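Local atomic coordinates of ADP-dependent L-serine kinase SerK (Thermococcus kodakarensis KOD1, PDB entry 5X0J), a protein that phosphorylates free L-serine with ADP as phosphate donor, yielding O-phospho-L-serine and AMP in the first step of cysteine biosynthesis from serine. Residues L176-L181 and S219-R224; P104-D109 and Y196-K201. The protein carries 1 engineered substitution. All coordinates share one frame; numbering follows the deposited sequence. Where two conformers were deposited one is given.

Contact 1 (L176-L181 and S219-R224); sequences LIYYGL and SPKTTR. With SEP (phosphoserine), chain C.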
loop_
_atom_site.group_PDB
_atom_site.type_symbol
_atom_site.label_atom_id
_atom_site.label_comp_id
_atom_site.label_asym_id
_atom_site.label_seq_id
_atom_site.Cartn_x
_atom_site.Cartn_y
_atom_site.Cartn_z
ATOM N N LEU A 176 -4.895 8.023 9.325
ATOM C CA LEU A 176 -4.533 7.666 7.952
ATOM C C LEU A 176 -5.079 6.278 7.639
ATOM O O LEU A 176 -4.758 5.306 8.334
ATOM C CB LEU A 176 -3.015 7.689 7.786
ATOM C CG LEU A 176 -2.418 7.260 6.442
ATOM C CD1 LEU A 176 -2.942 8.099 5.288
ATOM C CD2 LEU A 176 -0.901 7.343 6.522
ATOM N N ILE A 177 -5.911 6.197 6.599
ATOM C CA ILE A 177 -6.536 4.946 6.168
ATOM C C ILE A 177 -6.351 4.827 4.662
ATOM O O ILE A 177 -6.478 5.824 3.949
ATOM C CB ILE A 177 -8.054 4.921 6.477
ATOM C CG1 ILE A 177 -8.312 5.199 7.967
ATOM C CG2 ILE A 177 -8.679 3.593 6.048
ATOM C CD1 ILE A 177 -9.769 5.411 8.335
ATOM N N TYR A 178 -6.073 3.620 4.176
ATOM C CA TYR A 178 -5.931 3.373 2.747
ATOM C C TYR A 178 -7.137 2.579 2.239
ATOM O O TYR A 178 -7.472 1.532 2.798
ATOM C CB TYR A 178 -4.623 2.629 2.464
ATOM C CG TYR A 178 -3.418 3.541 2.430
ATOM C CD1 TYR A 178 -2.795 3.957 3.607
ATOM C CD2 TYR A 178 -2.912 3.986 1.223
ATOM C CE1 TYR A 178 -1.689 4.801 3.572
ATOM C CE2 TYR A 178 -1.801 4.824 1.167
ATOM C CZ TYR A 178 -1.192 5.227 2.346
ATOM O OH TYR A 178 -0.084 6.059 2.295
ATOM N N TYR A 179 -7.782 3.084 1.184
ATOM C CA TYR A 179 -8.969 2.448 0.598
ATOM C C TYR A 179 -8.665 1.783 -0.720
ATOM O O TYR A 179 -8.036 2.384 -1.569
ATOM C CB TYR A 179 -10.071 3.491 0.353
ATOM C CG TYR A 179 -10.791 3.904 1.609
ATOM C CD1 TYR A 179 -10.223 4.819 2.488
ATOM C CD2 TYR A 179 -12.032 3.359 1.936
ATOM C CE1 TYR A 179 -10.875 5.180 3.661
ATOM C CE2 TYR A 179 -12.697 3.725 3.094
ATOM C CZ TYR A 179 -12.118 4.639 3.952
ATOM O OH TYR A 179 -12.769 4.985 5.118
ATOM N N GLY A 180 -9.140 0.553 -0.904
ATOM C CA GLY A 180 -9.054 -0.108 -2.194
ATOM C C GLY A 180 -9.940 0.487 -3.277
ATOM O O GLY A 180 -9.583 0.477 -4.448
ATOM N N LEU A 181 -11.107 1.007 -2.880
ATOM C CA LEU A 181 -12.092 1.562 -3.822
ATOM C C LEU A 181 -12.457 2.976 -3.402
ATOM O O LEU A 181 -12.845 3.207 -2.257
ATOM C CB LEU A 181 -13.354 0.704 -3.832
ATOM C CG LEU A 181 -13.216 -0.737 -4.317
ATOM C CD1 LEU A 181 -14.555 -1.451 -4.141
ATOM C CD2 LEU A 181 -12.752 -0.794 -5.761
ATOM N N SER A 219 5.746 5.113 -4.119
ATOM C CA SER A 219 5.241 5.545 -2.823
ATOM C C SER A 219 4.415 4.398 -2.192
ATOM O O SER A 219 4.025 3.452 -2.892
ATOM C CB SER A 219 4.414 6.834 -2.977
ATOM O OG SER A 219 3.156 6.578 -3.570
ATOM N N PRO A 220 4.158 4.471 -0.874
ATOM C CA PRO A 220 3.478 3.348 -0.218
ATOM C C PRO A 220 2.127 3.009 -0.833
ATOM O O PRO A 220 1.381 3.899 -1.281
ATOM C CB PRO A 220 3.332 3.817 1.233
ATOM C CG PRO A 220 4.379 4.850 1.410
ATOM C CD PRO A 220 4.463 5.542 0.086
ATOM N N LYS A 221 1.822 1.712 -0.852
ATOM C CA LYS A 221 0.501 1.195 -1.216
ATOM C C LYS A 221 0.085 1.534 -2.651
ATOM O O LYS A 221 -1.095 1.584 -2.978
ATOM C CB LYS A 221 -0.550 1.678 -0.203
ATOM C CG LYS A 221 -0.244 1.333 1.249
ATOM C CD LYS A 221 -0.245 -0.167 1.485
ATOM C CE LYS A 221 -0.183 -0.465 2.963
ATOM N NZ LYS A 221 -0.238 -1.935 3.231
ATOM N N THR A 222 1.063 1.766 -3.519
ATOM C CA THR A 222 0.778 2.060 -4.914
ATOM C C THR A 222 0.067 0.897 -5.602
ATOM O O THR A 222 -0.920 1.110 -6.307
ATOM C CB THR A 222 2.066 2.470 -5.649
ATOM O OG1 THR A 222 2.493 3.738 -5.144
ATOM C CG2 THR A 222 1.867 2.544 -7.159
ATOM N N THR A 223 0.545 -0.324 -5.388
ATOM C CA THR A 223 -0.079 -1.496 -5.986
ATOM C C THR A 223 -1.088 -2.146 -5.040
ATOM O O THR A 223 -0.840 -2.282 -3.846
ATOM C CB THR A 223 0.958 -2.561 -6.346
ATOM O OG1 THR A 223 1.659 -2.955 -5.165
ATOM C CG2 THR A 223 1.954 -2.042 -7.361
ATOM N N ARG A 224 -2.236 -2.515 -5.596
ATOM C CA ARG A 224 -3.204 -3.344 -4.905
ATOM C C ARG A 224 -3.451 -4.539 -5.810
ATOM O O ARG A 224 -4.242 -4.464 -6.738
ATOM C CB ARG A 224 -4.507 -2.583 -4.616
ATOM C CG ARG A 224 -5.556 -3.426 -3.909
ATOM C CD ARG A 224 -6.743 -2.605 -3.423
ATOM N NE ARG A 224 -7.595 -2.090 -4.491
ATOM C CZ ARG A 224 -8.531 -2.780 -5.143
ATOM N NH1 ARG A 224 -8.762 -4.052 -4.882
ATOM N NH2 ARG A 224 -9.251 -2.184 -6.094
HETATM N N SEP C . 1.498 -4.403 -2.710
HETATM C CA SEP C . 0.376 -4.525 -1.730
HETATM C CB SEP C . 0.179 -3.181 -1.027
HETATM O OG SEP C . 1.395 -2.811 -0.380
HETATM C C SEP C . -0.871 -5.016 -2.417
HETATM O O SEP C . -1.982 -4.867 -1.871
HETATM O OXT SEP C . -0.808 -5.574 -3.529
HETATM P P SEP C . 1.926 -3.615 0.924
HETATM O O1P SEP C . 0.675 -4.153 1.602
HETATM O O2P SEP C . 2.622 -2.534 1.687
HETATM O O3P SEP C . 2.855 -4.673 0.385
HETATM O O HOH W 1 0.794 6.408 -0.227
#
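The ring of Tyr178 lies against the aliphatic stem of Lys221, whose CG sits over one ring face, 3.9 Å from the ring centroid and 15° off the normal. This CH-pi contact is offset toward the CD2-CE2 rim, where CB of Lys221 lies 3.6 Å from CD2 of Tyr178. A long side chain suits the place: its methylenes pack on the tyrosine while the amine travels on. A bend at chi2 (-64°) turns the chain off the ring, and the nearly straight remainder delivers NZ of Lys221 to O1P of phosphoserine at 2.9 Å, with a weak second bond to O2P. Glu36 and Glu4 also form salt bridges with NZ, so the tip is held between two carboxylates and the phosphate. At the ring's far end, an in-plane water joins the Tyr178 hydroxyl to the carbonyl of Pro220, donating to the latter.

Tyr178 lies near the end of strand 175-179 of the antiparallel sheet, while residues 219-224 lead from helix 205-213 into strand 224-226. Residues 219-222 form a type II beta turn, with Lys221 third, in a left-handed conformation; OG1 of Thr222 donates to O of Ser219 at 2.7 Å. The turn presents Lys221 to the phosphoserine pocket, and Thr223 adds its OG1, which accepts a bond from N of phosphoserine at 2.9 Å.

Arg224 folds at chi3 (70°) and lays its guanidinium beside Gly180, where the absent side chain lets CD of Arg224 approach CA of Gly180 to 3.6 Å. NE of Arg224 bonds to the Thr101 carbonyl, and Leu181 CD2 packs against NH2.

Contact 2 (P104-D109 and Y196-K201); sequences PAFKGD and YVFIRK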
loop_
_atom_site.group_PDB
_atom_site.type_symbol
_atom_site.label_atom_id
_atom_site.label_comp_id
_atom_site.label_asym_id
_atom_site.label_seq_id
_atom_site.Cartn_x
_atom_site.Cartn_y
_atom_site.Cartn_z
ATOM N N PRO A 104 -4.799 6.800 -0.415
ATOM C CA PRO A 104 -4.632 7.350 0.928
ATOM C C PRO A 104 -5.825 8.225 1.272
ATOM O O PRO A 104 -6.354 8.911 0.389
ATOM C CB PRO A 104 -3.353 8.200 0.831
ATOM C CG PRO A 104 -2.725 7.861 -0.473
ATOM C CD PRO A 104 -3.780 7.305 -1.358
ATOM N N ALA A 105 -6.221 8.223 2.538
ATOM C CA ALA A 105 -7.351 9.032 3.008
ATOM C C ALA A 105 -7.109 9.430 4.443
ATOM O O ALA A 105 -6.351 8.781 5.153
ATOM C CB ALA A 105 -8.652 8.259 2.897
ATOM N N PHE A 106 -7.771 10.490 4.886
ATOM C CA PHE A 106 -7.614 10.909 6.266
ATOM C C PHE A 106 -8.876 11.440 6.892
ATOM O O PHE A 106 -9.747 12.002 6.204
ATOM C CB PHE A 106 -6.472 11.924 6.438
ATOM C CG PHE A 106 -6.697 13.251 5.766
ATOM C CD1 PHE A 106 -7.377 14.276 6.418
ATOM C CD2 PHE A 106 -6.196 13.492 4.500
ATOM C CE1 PHE A 106 -7.572 15.507 5.800
ATOM C CE2 PHE A 106 -6.385 14.718 3.881
ATOM C CZ PHE A 106 -7.072 15.730 4.533
ATOM N N LYS A 107 -8.942 11.248 8.207
ATOM C CA LYS A 107 -9.828 11.992 9.078
ATOM C C LYS A 107 -8.928 13.013 9.770
ATOM O O LYS A 107 -7.966 12.645 10.451
ATOM C CB LYS A 107 -10.500 11.064 10.095
ATOM C CG LYS A 107 -11.511 11.737 11.006
ATOM C CD LYS A 107 -12.818 12.061 10.296
ATOM C CE LYS A 107 -13.648 13.037 11.116
ATOM N NZ LYS A 107 -14.861 13.494 10.394
ATOM N N GLY A 108 -9.233 14.291 9.570
ATOM C CA GLY A 108 -8.456 15.381 10.148
ATOM C C GLY A 108 -8.688 16.687 9.426
ATOM O O GLY A 108 -9.577 16.792 8.570
ATOM N N ASP A 109 -7.883 17.688 9.772
ATOM C CA ASP A 109 -8.099 19.040 9.272
ATOM C C ASP A 109 -7.439 19.251 7.907
ATOM O O ASP A 109 -6.207 19.199 7.799
ATOM C CB ASP A 109 -7.565 20.077 10.248
ATOM C CG ASP A 109 -7.870 21.483 9.788
ATOM O OD1 ASP A 109 -9.057 21.861 9.784
ATOM O OD2 ASP A 109 -6.942 22.200 9.387
ATOM N N TYR A 196 -11.163 13.364 3.625
ATOM C CA TYR A 196 -10.565 13.519 2.296
ATOM C C TYR A 196 -9.928 12.230 1.837
ATOM O O TYR A 196 -9.464 11.438 2.653
ATOM C CB TYR A 196 -9.535 14.671 2.302
ATOM C CG TYR A 196 -10.224 15.993 2.106
ATOM C CD1 TYR A 196 -10.771 16.682 3.182
ATOM C CD2 TYR A 196 -10.411 16.512 0.830
ATOM C CE1 TYR A 196 -11.468 17.866 2.988
ATOM C CE2 TYR A 196 -11.104 17.696 0.624
ATOM C CZ TYR A 196 -11.628 18.364 1.710
ATOM O OH TYR A 196 -12.334 19.523 1.517
ATOM N N VAL A 197 -9.940 12.022 0.522
ATOM C CA VAL A 197 -9.253 10.895 -0.103
ATOM C C VAL A 197 -8.340 11.440 -1.209
ATOM O O VAL A 197 -8.632 12.474 -1.813
ATOM C CB VAL A 197 -10.263 9.828 -0.618
ATOM C CG1 VAL A 197 -11.131 10.365 -1.744
ATOM C CG2 VAL A 197 -9.544 8.568 -1.089
ATOM N N PHE A 198 -7.222 10.761 -1.437
ATOM C CA PHE A 198 -6.260 11.101 -2.479
ATOM C C PHE A 198 -6.402 10.086 -3.609
ATOM O O PHE A 198 -6.121 8.895 -3.407
ATOM C CB PHE A 198 -4.827 11.048 -1.955
ATOM C CG PHE A 198 -4.457 12.144 -0.998
ATOM C CD1 PHE A 198 -4.767 12.041 0.338
ATOM C CD2 PHE A 198 -3.731 13.250 -1.432
ATOM C CE1 PHE A 198 -4.394 13.033 1.235
ATOM C CE2 PHE A 198 -3.348 14.239 -0.541
ATOM C CZ PHE A 198 -3.677 14.127 0.799
ATOM N N ILE A 199 -6.807 10.552 -4.786
ATOM C CA ILE A 199 -7.034 9.691 -5.951
ATOM C C ILE A 199 -5.800 9.694 -6.846
ATOM O O ILE A 199 -5.221 10.751 -7.123
ATOM C CB ILE A 199 -8.250 10.173 -6.773
ATOM C CG1 ILE A 199 -9.518 10.269 -5.904
ATOM C CG2 ILE A 199 -8.470 9.301 -8.009
ATOM C CD1 ILE A 199 -9.975 8.983 -5.257
ATOM N N ARG A 200 -5.395 8.512 -7.304
ATOM C CA ARG A 200 -4.292 8.347 -8.251
ATOM C C ARG A 200 -4.624 7.239 -9.231
ATOM O O ARG A 200 -5.371 6.319 -8.897
ATOM C CB ARG A 200 -2.996 7.991 -7.522
ATOM C CG ARG A 200 -3.137 6.823 -6.553
ATOM C CD ARG A 200 -1.768 6.328 -6.126
ATOM N NE ARG A 200 -1.836 5.546 -4.896
ATOM C CZ ARG A 200 -0.824 5.375 -4.047
ATOM N NH1 ARG A 200 0.367 5.924 -4.287
ATOM N NH2 ARG A 200 -1.017 4.673 -2.935
ATOM N N LYS A 201 -4.065 7.329 -10.430
ATOM C CA LYS A 201 -4.128 6.250 -11.414
ATOM C C LYS A 201 -3.357 5.059 -10.864
ATOM O O LYS A 201 -2.347 5.232 -10.183
ATOM C CB LYS A 201 -3.524 6.705 -12.749
ATOM C CG LYS A 201 -3.641 5.707 -13.897
ATOM C CD LYS A 201 -2.881 6.182 -15.130
ATOM C CE LYS A 201 -3.060 5.229 -16.307
ATOM N NZ LYS A 201 -2.585 3.846 -16.026
#
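Phe106 and Phe198 meet across two antiparallel strands whose backbone bonds fix their spacing. Three of these bonds join the strands: Phe198 N to Pro104 O at 2.7 Å, and a reciprocal pair between Phe106 and Tyr196, with Phe106 N to Tyr196 O at 3.0 Å and Tyr196 N to Phe106 O at 3.2 Å. Proline has no N-H to give, yet Pro104 serves here through its carbonyl, which receives the Phe198 N-H almost end-on (C=O...N 170°) and also a CA-H...O contact from Val197.

Apolar packing divides between the two faces. On one, Phe106 takes chi1 66°, which brings its ring over the neighbouring strand; CB of Tyr196 then lies over a ring face, 3.5 Å from CZ of Phe106, while CE1 of Phe198 meets the ring edge, 3.7 Å from CE2 of Phe106. The Phe106 and Tyr196 rings are near parallel but slid apart, with little overlap. The Pro104 ring lies beside Phe198 CB. Ala105 and Val197 form a non-hydrogen-bonded pair, their CA atoms 4.1 Å apart, and CB of Ala105 touches CG2 of Val197 on the face they share.

NH2 of Arg200 comes near CD of Pro104 and bonds to the Trp102 carbonyl. Together these strands form an antiparallel pair inside the antiparallel sheet of the SerK C-terminal domain, with helix 155-170 packed over Pro104 and Phe198.

Contacts 1 and 2 lie about 10 Å apart, centre to centre, and share the antiparallel sheet: strand 98-107 runs between strands 175-179 and 196-199, so contact 2 joins it to 196-199, while contact 1 runs from 175-179 to the loop entering 224-226, a further partner of 98-107. A probable backbone hydrogen bond from Ile177 N to Ala105 O, 3.0 Å, connects them directly. Along the chain the segments alternate, 104-109, 176-181, 196-201, then 219-224, so each contact brings together parts of the chain that a segment of the other separates. Arg200, just beyond its strand, bonds to Ser219 and the Pro220 carbonyl, tying the sheet to the turn that carries Lys221 to the ligand's phosphate.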